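Local coordinates for protein activating signal cointegrator 1 complex subunit 2 (Homo sapiens, PDB 6YXQ) that binds K63-linked polyubiquitin chains to recruit ASCC3 and ALKBH3 to DNA damage and helps rescue stalled ribosomes, the present N-terminal part forming the complex with ASCC3, at residues V102-D107 and C169-K174; L251-T256 and S317-K322. All coordinates share one frame; numbering follows the deposited sequence.

Contact 1. Residues V102-D107 and C169-K174; sequences VPRKFD and CVLFGK
Val-102, Arg-104 and Phe-106 pack on Leu-171 and Val-170 in a buried, largely apolar contact between the loop that follows helix 89-101 and helix 162-172. Val-102 and Leu-171 meet tip to tip, CG1 of the valine lying 3.5 Å from CD1 of the leucine; compact, branched side chains suit a buried apolar meeting. The other leucine methyl, Leu-171 CD2, lies over one face of the Arg-104 guanidinium, 4.0 Å from Arg-104 NH1. That flat group is held by its own loop: the Arg-104 side chain bends at chi2 (84°) and brings Arg-104 NH1 back to Val-102 O, 2.6 Å away and in the carbonyl plane. NH2 continues to Leu-99 O and forms a salt bridge with Asp-167, so a buried charge is matched while its face still serves as packing surface. Further along the loop, Val-170 CG2 lies at the edge of the Phe-106 ring, near its plane and 3.9 Å from Phe-106 CE2, and Arg-104 CB covers one ring face. A type I turn from Arg-104 to Asp-107 shapes the loop; within it Asp-107 OD2 accepts the Arg-104 backbone N-H and also salt-bridges Arg-9 of the ASCC3 chain. Phe-106 and Leu-171 pack on Leu-180 and Met-177 of that chain. This is an interhelical loop packed against helix 162-172 in an all-helical region, here forming part of the ASCC3-binding surface.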
ATOM      1  N   VAL B 102       6.594   1.376  -0.466  1.00 70.12           N
ATOM      2  CA  VAL B 102       6.557   0.093   0.244  1.00 64.15           C
ATOM      3  C   VAL B 102       6.977  -1.020  -0.706  1.00 72.28           C
ATOM      4  O   VAL B 102       6.543  -1.039  -1.873  1.00 82.86           O
ATOM      5  CB  VAL B 102       5.154  -0.167   0.827  1.00 71.71           C
ATOM      6  CG1 VAL B 102       4.093  -0.166  -0.257  1.00 65.94           C
ATOM      7  CG2 VAL B 102       5.127  -1.482   1.588  1.00 82.58           C
ATOM      8  N   PRO B 103       7.841  -1.941  -0.287  1.00 81.51           N
ATOM      9  CA  PRO B 103       8.270  -3.008  -1.197  1.00 87.70           C
ATOM     10  C   PRO B 103       7.106  -3.904  -1.588  1.00 78.10           C
ATOM     11  O   PRO B 103       6.293  -4.301  -0.750  1.00 76.57           O
ATOM     12  CB  PRO B 103       9.327  -3.767  -0.384  1.00 91.41           C
ATOM     13  CG  PRO B 103       9.043  -3.414   1.040  1.00 96.20           C
ATOM     14  CD  PRO B 103       8.543  -2.002   1.005  1.00 94.00           C
ATOM     15  N   ARG B 104       7.021  -4.198  -2.881  1.00 75.80           N
ATOM     16  CA  ARG B 104       6.084  -5.181  -3.394  1.00 67.93           C
ATOM     17  C   ARG B 104       6.669  -6.578  -3.231  1.00 68.95           C
ATOM     18  O   ARG B 104       7.889  -6.769  -3.196  1.00 70.23           O
ATOM     19  CB  ARG B 104       5.758  -4.914  -4.869  1.00 60.03           C
ATOM     20  CG  ARG B 104       4.865  -3.701  -5.117  1.00 55.77           C
ATOM     21  CD  ARG B 104       5.675  -2.416  -5.166  1.00 60.45           C
ATOM     22  NE  ARG B 104       4.904  -1.280  -5.657  1.00 73.30           N
ATOM     23  CZ  ARG B 104       4.577  -0.220  -4.923  1.00 81.37           C
ATOM     24  NH1 ARG B 104       4.954  -0.140  -3.656  1.00 86.24           N
ATOM     25  NH2 ARG B 104       3.873   0.766  -5.458  1.00 91.36           N
ATOM     26  N   LYS B 105       5.779  -7.566  -3.125  1.00 65.48           N
ATOM     27  CA  LYS B 105       6.245  -8.931  -2.915  1.00 75.53           C
ATOM     28  C   LYS B 105       7.110  -9.400  -4.076  1.00 77.44           C
ATOM     29  O   LYS B 105       8.181  -9.982  -3.867  1.00 98.19           O
ATOM     30  CB  LYS B 105       5.068  -9.885  -2.703  1.00 67.18           C
ATOM     31  CG  LYS B 105       5.511 -11.310  -2.340  1.00 76.02           C
ATOM     32  CD  LYS B 105       4.478 -12.049  -1.503  1.00 87.64           C
ATOM     33  CE  LYS B 105       4.427 -11.527  -0.070  1.00101.58           C
ATOM     34  NZ  LYS B 105       3.453 -12.272   0.786  1.00 99.70           N
ATOM     35  N   PHE B 106       6.679  -9.133  -5.310  1.00 74.88           N
ATOM     36  CA  PHE B 106       7.430  -9.624  -6.458  1.00 79.14           C
ATOM     37  C   PHE B 106       8.806  -8.989  -6.572  1.00 74.22           C
ATOM     38  O   PHE B 106       9.611  -9.451  -7.386  1.00 76.73           O
ATOM     39  CB  PHE B 106       6.633  -9.411  -7.752  1.00 78.13           C
ATOM     40  CG  PHE B 106       6.292  -7.973  -8.040  1.00 79.03           C
ATOM     41  CD1 PHE B 106       7.248  -7.101  -8.541  1.00 73.33           C
ATOM     42  CD2 PHE B 106       5.007  -7.500  -7.829  1.00 70.10           C
ATOM     43  CE1 PHE B 106       6.934  -5.785  -8.810  1.00 73.15           C
ATOM     44  CE2 PHE B 106       4.687  -6.190  -8.100  1.00 63.00           C
ATOM     45  CZ  PHE B 106       5.653  -5.329  -8.590  1.00 70.93           C
ATOM     46  N   ASP B 107       9.097  -7.958  -5.783  1.00 76.04           N
ATOM     47  CA  ASP B 107      10.426  -7.368  -5.797  1.00 84.50           C
ATOM     48  C   ASP B 107      11.455  -8.343  -5.228  1.00 78.94           C
ATOM     49  O   ASP B 107      11.124  -9.309  -4.530  1.00 68.11           O
ATOM     50  CB  ASP B 107      10.449  -6.065  -4.997  1.00 88.76           C
ATOM     51  CG  ASP B 107       9.901  -4.894  -5.779  1.00 98.67           C
ATOM     52  OD1 ASP B 107      10.106  -4.850  -7.012  1.00108.23           O
ATOM     53  OD2 ASP B 107       9.264  -4.019  -5.156  1.00 90.16           O
ATOM     54  N   CYS B 169      -4.183  -1.340  -5.697  1.00 69.71           N
ATOM     55  CA  CYS B 169      -4.539  -2.626  -6.300  1.00 72.46           C
ATOM     56  C   CYS B 169      -3.379  -3.598  -6.284  1.00 63.33           C
ATOM     57  O   CYS B 169      -3.541  -4.748  -5.852  1.00 70.87           O
ATOM     58  CB  CYS B 169      -5.044  -2.451  -7.733  1.00 70.87           C
ATOM     59  SG  CYS B 169      -6.508  -1.434  -7.893  1.00 72.59           S
ATOM     60  N   VAL B 170      -2.209  -3.170  -6.773  1.00 66.20           N
ATOM     61  CA  VAL B 170      -1.106  -4.127  -6.812  1.00 63.15           C
ATOM     62  C   VAL B 170      -0.709  -4.542  -5.402  1.00 66.75           C
ATOM     63  O   VAL B 170      -0.195  -5.650  -5.193  1.00 76.51           O
ATOM     64  CB  VAL B 170       0.094  -3.567  -7.586  1.00 61.52           C
ATOM     65  CG1 VAL B 170       0.692  -2.373  -6.881  1.00 64.78           C
ATOM     66  CG2 VAL B 170       1.154  -4.636  -7.785  1.00 62.06           C
ATOM     67  N   LEU B 171      -0.970  -3.689  -4.406  1.00 69.60           N
ATOM     68  CA  LEU B 171      -0.555  -4.005  -3.045  1.00 49.43           C
ATOM     69  C   LEU B 171      -1.558  -4.899  -2.321  1.00 62.16           C
ATOM     70  O   LEU B 171      -1.152  -5.819  -1.602  1.00 72.14           O
ATOM     71  CB  LEU B 171      -0.330  -2.716  -2.253  1.00 49.12           C
ATOM     72  CG  LEU B 171       0.944  -1.925  -2.581  1.00 66.37           C
ATOM     73  CD1 LEU B 171       0.947  -0.602  -1.826  1.00 80.81           C
ATOM     74  CD2 LEU B 171       2.226  -2.704  -2.308  1.00 49.74           C
ATOM     75  N   PHE B 172      -2.864  -4.667  -2.491  1.00 56.99           N
ATOM     76  CA  PHE B 172      -3.865  -5.370  -1.690  1.00 65.11           C
ATOM     77  C   PHE B 172      -4.826  -6.209  -2.527  1.00 74.88           C
ATOM     78  O   PHE B 172      -5.865  -6.634  -2.012  1.00 97.41           O
ATOM     79  CB  PHE B 172      -4.678  -4.389  -0.834  1.00 59.93           C
ATOM     80  CG  PHE B 172      -3.848  -3.415  -0.042  1.00 65.73           C
ATOM     81  CD1 PHE B 172      -3.360  -3.753   1.209  1.00 72.15           C
ATOM     82  CD2 PHE B 172      -3.580  -2.149  -0.536  1.00 80.28           C
ATOM     83  CE1 PHE B 172      -2.602  -2.855   1.942  1.00 79.76           C
ATOM     84  CE2 PHE B 172      -2.825  -1.246   0.192  1.00 79.19           C
ATOM     85  CZ  PHE B 172      -2.337  -1.599   1.432  1.00 82.19           C
ATOM     86  N   GLY B 173      -4.518  -6.476  -3.793  1.00 69.28           N
ATOM     87  CA  GLY B 173      -5.530  -7.063  -4.641  1.00 64.21           C
ATOM     88  C   GLY B 173      -5.564  -8.571  -4.655  1.00 75.89           C
ATOM     89  O   GLY B 173      -6.610  -9.161  -4.945  1.00 99.27           O
ATOM     90  N   LYS B 174      -4.433  -9.215  -4.361  1.00 65.93           N
ATOM     91  CA  LYS B 174      -4.410 -10.673  -4.370  1.00 61.53           C
ATOM     92  C   LYS B 174      -5.305 -11.238  -3.276  1.00 72.57           C
ATOM     93  O   LYS B 174      -6.151 -12.103  -3.535  1.00 80.31           O
ATOM     94  CB  LYS B 174      -2.980 -11.185  -4.214  1.00 57.35           C
ATOM     95  CG  LYS B 174      -2.788 -12.579  -4.797  1.00 75.35           C
ATOM     96  CD  LYS B 174      -1.714 -13.366  -4.065  1.00 80.87           C
ATOM     97  CE  LYS B 174      -1.380 -14.656  -4.804  1.00 88.34           C
ATOM     98  NZ  LYS B 174      -0.712 -14.386  -6.113  1.00 96.26           N
TER

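Contact 2. Residues L251-T256 and S317-K322; sequences LYLCDT and SHSRKK
The imidazole of His-318 has Lys-322 CG over one face, 3.6 Å above its plane and displaced toward the rim, while Cys-254 SG comes in obliquely from the partner helix. Cys-254 SG sits 3.6 Å from His-318 CD2, and its line to the ring centroid runs 60° from the ring normal. Both side chains extend anti to their backbone nitrogens (178° for the cysteine), which brings SG and the ring together between the helices. His-318 suits this place because its two nitrogens can work in different directions: NE2 bonds to Thr-258 OG1 on the neighbouring helix, and ND1 to the backbone N of Asp-181 of the ASCC3 chain. Since that backbone N-H can only donate, the ring proton is probably on NE2. The Tyr-252 ring carries Thr-256 OG1 over one face; Thr-256 OG1 donates to Tyr-252 O at 2.6 Å, and the Thr-256 backbone N-H reaches the same oxygen from the opposite face of its plane.

Ser-319 makes the closest backbone approach, its CA 5.1 Å from Cys-254 CA. Its small OG fits against Cys-254 CA at 3.4 Å and bonds to Arg-315 O in its own helix, so the polar atom can be buried. Beside it, Leu-253 CG packs on Ser-319 CB, 4.1 Å away. The two helix segments run in broadly the same direction, 34° apart; Leu-253 extends the packing to helices 279-300 and 193-216, while Cys-254 meets Leu-180 of the ASCC3 chain.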
ATOM      1  N   LEU B 251      13.130  -4.950 -14.552  1.00 69.88           N
ATOM      2  CA  LEU B 251      12.447  -4.698 -13.283  1.00 76.80           C
ATOM      3  C   LEU B 251      11.350  -3.657 -13.454  1.00 71.44           C
ATOM      4  O   LEU B 251      10.231  -3.828 -12.952  1.00 86.73           O
ATOM      5  CB  LEU B 251      13.453  -4.241 -12.225  1.00 79.54           C
ATOM      6  CG  LEU B 251      14.361  -5.283 -11.567  1.00 72.03           C
ATOM      7  CD1 LEU B 251      15.400  -4.594 -10.705  1.00 67.13           C
ATOM      8  CD2 LEU B 251      13.551  -6.270 -10.745  1.00 83.76           C
ATOM      9  N   TYR B 252      11.660  -2.572 -14.160  1.00 66.76           N
ATOM     10  CA  TYR B 252      10.673  -1.552 -14.488  1.00 71.71           C
ATOM     11  C   TYR B 252       9.519  -2.141 -15.288  1.00 70.89           C
ATOM     12  O   TYR B 252       8.346  -1.877 -14.999  1.00 73.34           O
ATOM     13  CB  TYR B 252      11.366  -0.434 -15.265  1.00 80.89           C
ATOM     14  CG  TYR B 252      10.570   0.834 -15.459  1.00 67.29           C
ATOM     15  CD1 TYR B 252       9.698   1.301 -14.484  1.00 71.86           C
ATOM     16  CD2 TYR B 252      10.712   1.576 -16.616  1.00 64.12           C
ATOM     17  CE1 TYR B 252       8.979   2.471 -14.669  1.00 65.53           C
ATOM     18  CE2 TYR B 252      10.003   2.741 -16.807  1.00 77.91           C
ATOM     19  CZ  TYR B 252       9.140   3.183 -15.835  1.00 73.44           C
ATOM     20  OH  TYR B 252       8.444   4.345 -16.047  1.00 82.16           O
ATOM     21  N   LEU B 253       9.837  -2.952 -16.300  1.00 74.36           N
ATOM     22  CA  LEU B 253       8.795  -3.551 -17.124  1.00 64.89           C
ATOM     23  C   LEU B 253       7.903  -4.474 -16.302  1.00 69.67           C
ATOM     24  O   LEU B 253       6.674  -4.438 -16.435  1.00 82.11           O
ATOM     25  CB  LEU B 253       9.427  -4.311 -18.290  1.00 58.49           C
ATOM     26  CG  LEU B 253       8.470  -5.129 -19.159  1.00 61.03           C
ATOM     27  CD1 LEU B 253       7.511  -4.239 -19.947  1.00 52.76           C
ATOM     28  CD2 LEU B 253       9.266  -6.021 -20.091  1.00 54.27           C
ATOM     29  N   CYS B 254       8.508  -5.307 -15.448  1.00 65.19           N
ATOM     30  CA  CYS B 254       7.753  -6.224 -14.598  1.00 71.88           C
ATOM     31  C   CYS B 254       6.839  -5.468 -13.640  1.00 68.51           C
ATOM     32  O   CYS B 254       5.660  -5.817 -13.486  1.00 61.36           O
ATOM     33  CB  CYS B 254       8.716  -7.121 -13.818  1.00 70.24           C
ATOM     34  SG  CYS B 254       7.896  -8.264 -12.688  1.00 80.36           S
ATOM     35  N   ASP B 255       7.375  -4.438 -12.972  1.00 58.42           N
ATOM     36  CA  ASP B 255       6.541  -3.633 -12.085  1.00 74.27           C
ATOM     37  C   ASP B 255       5.386  -3.010 -12.851  1.00 72.02           C
ATOM     38  O   ASP B 255       4.243  -3.022 -12.378  1.00 59.40           O
ATOM     39  CB  ASP B 255       7.369  -2.544 -11.401  1.00 82.97           C
ATOM     40  CG  ASP B 255       6.518  -1.607 -10.531  1.00 78.91           C
ATOM     41  OD1 ASP B 255       6.438  -1.845  -9.309  1.00 85.78           O
ATOM     42  OD2 ASP B 255       5.955  -0.629 -11.052  1.00 70.50           O
ATOM     43  N   THR B 256       5.668  -2.490 -14.050  1.00 67.79           N
ATOM     44  CA  THR B 256       4.655  -1.785 -14.829  1.00 68.31           C
ATOM     45  C   THR B 256       3.532  -2.723 -15.254  1.00 67.34           C
ATOM     46  O   THR B 256       2.343  -2.399 -15.107  1.00 66.33           O
ATOM     47  CB  THR B 256       5.310  -1.139 -16.049  1.00 67.34           C
ATOM     48  OG1 THR B 256       6.415  -0.329 -15.628  1.00 79.47           O
ATOM     49  CG2 THR B 256       4.311  -0.287 -16.799  1.00 63.97           C
ATOM     50  N   SER B 317       9.215 -13.508 -18.258  1.00 75.38           N
ATOM     51  CA  SER B 317       8.082 -14.381 -18.556  1.00 74.62           C
ATOM     52  C   SER B 317       6.829 -13.930 -17.813  1.00 78.66           C
ATOM     53  O   SER B 317       5.725 -13.931 -18.379  1.00 89.25           O
ATOM     54  CB  SER B 317       8.435 -15.824 -18.214  1.00 71.31           C
ATOM     55  OG  SER B 317       9.756 -16.116 -18.629  1.00 75.75           O
ATOM     56  N   HIS B 318       6.985 -13.525 -16.551  1.00 66.33           N
ATOM     57  CA  HIS B 318       5.871 -12.950 -15.809  1.00 58.89           C
ATOM     58  C   HIS B 318       5.304 -11.727 -16.525  1.00 67.34           C
ATOM     59  O   HIS B 318       4.080 -11.564 -16.620  1.00 75.23           O
ATOM     60  CB  HIS B 318       6.338 -12.605 -14.395  1.00 52.00           C
ATOM     61  CG  HIS B 318       5.352 -11.820 -13.595  1.00 57.43           C
ATOM     62  ND1 HIS B 318       4.387 -12.413 -12.809  1.00 66.72           N
ATOM     63  CD2 HIS B 318       5.194 -10.483 -13.440  1.00 63.42           C
ATOM     64  CE1 HIS B 318       3.671 -11.477 -12.214  1.00 74.74           C
ATOM     65  NE2 HIS B 318       4.139 -10.296 -12.580  1.00 68.06           N
ATOM     66  N   SER B 319       6.177 -10.868 -17.058  1.00 66.01           N
ATOM     67  CA  SER B 319       5.706  -9.655 -17.721  1.00 73.21           C
ATOM     68  C   SER B 319       4.954  -9.988 -18.999  1.00 69.96           C
ATOM     69  O   SER B 319       3.940  -9.354 -19.312  1.00 75.00           O
ATOM     70  CB  SER B 319       6.874  -8.712 -18.025  1.00 58.56           C
ATOM     71  OG  SER B 319       7.817  -8.698 -16.972  1.00 71.12           O
ATOM     72  N   ARG B 320       5.435 -10.977 -19.751  1.00 51.31           N
ATOM     73  CA  ARG B 320       4.735 -11.362 -20.971  1.00 58.86           C
ATOM     74  C   ARG B 320       3.353 -11.914 -20.648  1.00 68.78           C
ATOM     75  O   ARG B 320       2.352 -11.543 -21.287  1.00 70.54           O
ATOM     76  CB  ARG B 320       5.571 -12.376 -21.744  1.00 53.06           C
ATOM     77  CG  ARG B 320       6.971 -11.881 -21.992  1.00 54.47           C
ATOM     78  CD  ARG B 320       7.870 -12.940 -22.562  1.00 56.13           C
ATOM     79  NE  ARG B 320       7.136 -13.937 -23.326  1.00 77.77           N
ATOM     80  CZ  ARG B 320       7.197 -15.242 -23.093  1.00 80.05           C
ATOM     81  NH1 ARG B 320       7.965 -15.700 -22.116  1.00 74.41           N
ATOM     82  NH2 ARG B 320       6.499 -16.088 -23.836  1.00 82.49           N
ATOM     83  N   LYS B 321       3.274 -12.780 -19.632  1.00 72.86           N
ATOM     84  CA  LYS B 321       1.983 -13.323 -19.222  1.00 60.14           C
ATOM     85  C   LYS B 321       1.022 -12.210 -18.807  1.00 64.13           C
ATOM     86  O   LYS B 321      -0.142 -12.190 -19.226  1.00 63.77           O
ATOM     87  CB  LYS B 321       2.180 -14.327 -18.089  1.00 56.11           C
ATOM     88  CG  LYS B 321       0.909 -15.037 -17.678  1.00 68.45           C
ATOM     89  CD  LYS B 321       1.166 -15.995 -16.521  1.00 81.08           C
ATOM     90  CE  LYS B 321      -0.112 -16.683 -16.051  1.00 77.37           C
ATOM     91  NZ  LYS B 321       0.096 -17.444 -14.778  1.00 67.21           N
ATOM     92  N   LYS B 322       1.500 -11.261 -17.995  1.00 66.93           N
ATOM     93  CA  LYS B 322       0.632 -10.177 -17.541  1.00 59.65           C
ATOM     94  C   LYS B 322       0.197  -9.284 -18.698  1.00 67.96           C
ATOM     95  O   LYS B 322      -0.932  -8.780 -18.708  1.00 67.44           O
ATOM     96  CB  LYS B 322       1.335  -9.347 -16.470  1.00 61.19           C
ATOM     97  CG  LYS B 322       1.551 -10.074 -15.162  1.00 56.62           C
ATOM     98  CD  LYS B 322       0.264 -10.672 -14.648  1.00 65.26           C
ATOM     99  CE  LYS B 322       0.535 -11.813 -13.687  1.00 71.09           C
ATOM    100  NZ  LYS B 322      -0.712 -12.551 -13.362  1.00 79.39           N
TER

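The two contacts follow one another along the chain and neither nest nor cross. Contact 1 closes a 61-residue excursion through helices 114-135 and 147-156 that returns along helix 162-172. After helices 177-190 and 193-216 the chain enters helix 243-266, and contact 2 closes a second excursion, through helices 271-275 and 279-300 to helix 306-340. Their centres are about 13 Å apart. Contact 1 ties the loop after helix 89-101 to helix 162-172, contact 2 ties helix 243-266 to helix 306-340, and Phe-106 CZ, 3.6 Å from Asp-255 OD1, joins the two pairs. Arg-315 NH1 also bonds to Phe-106 O, and the ASCC3 chain packs against both contacts.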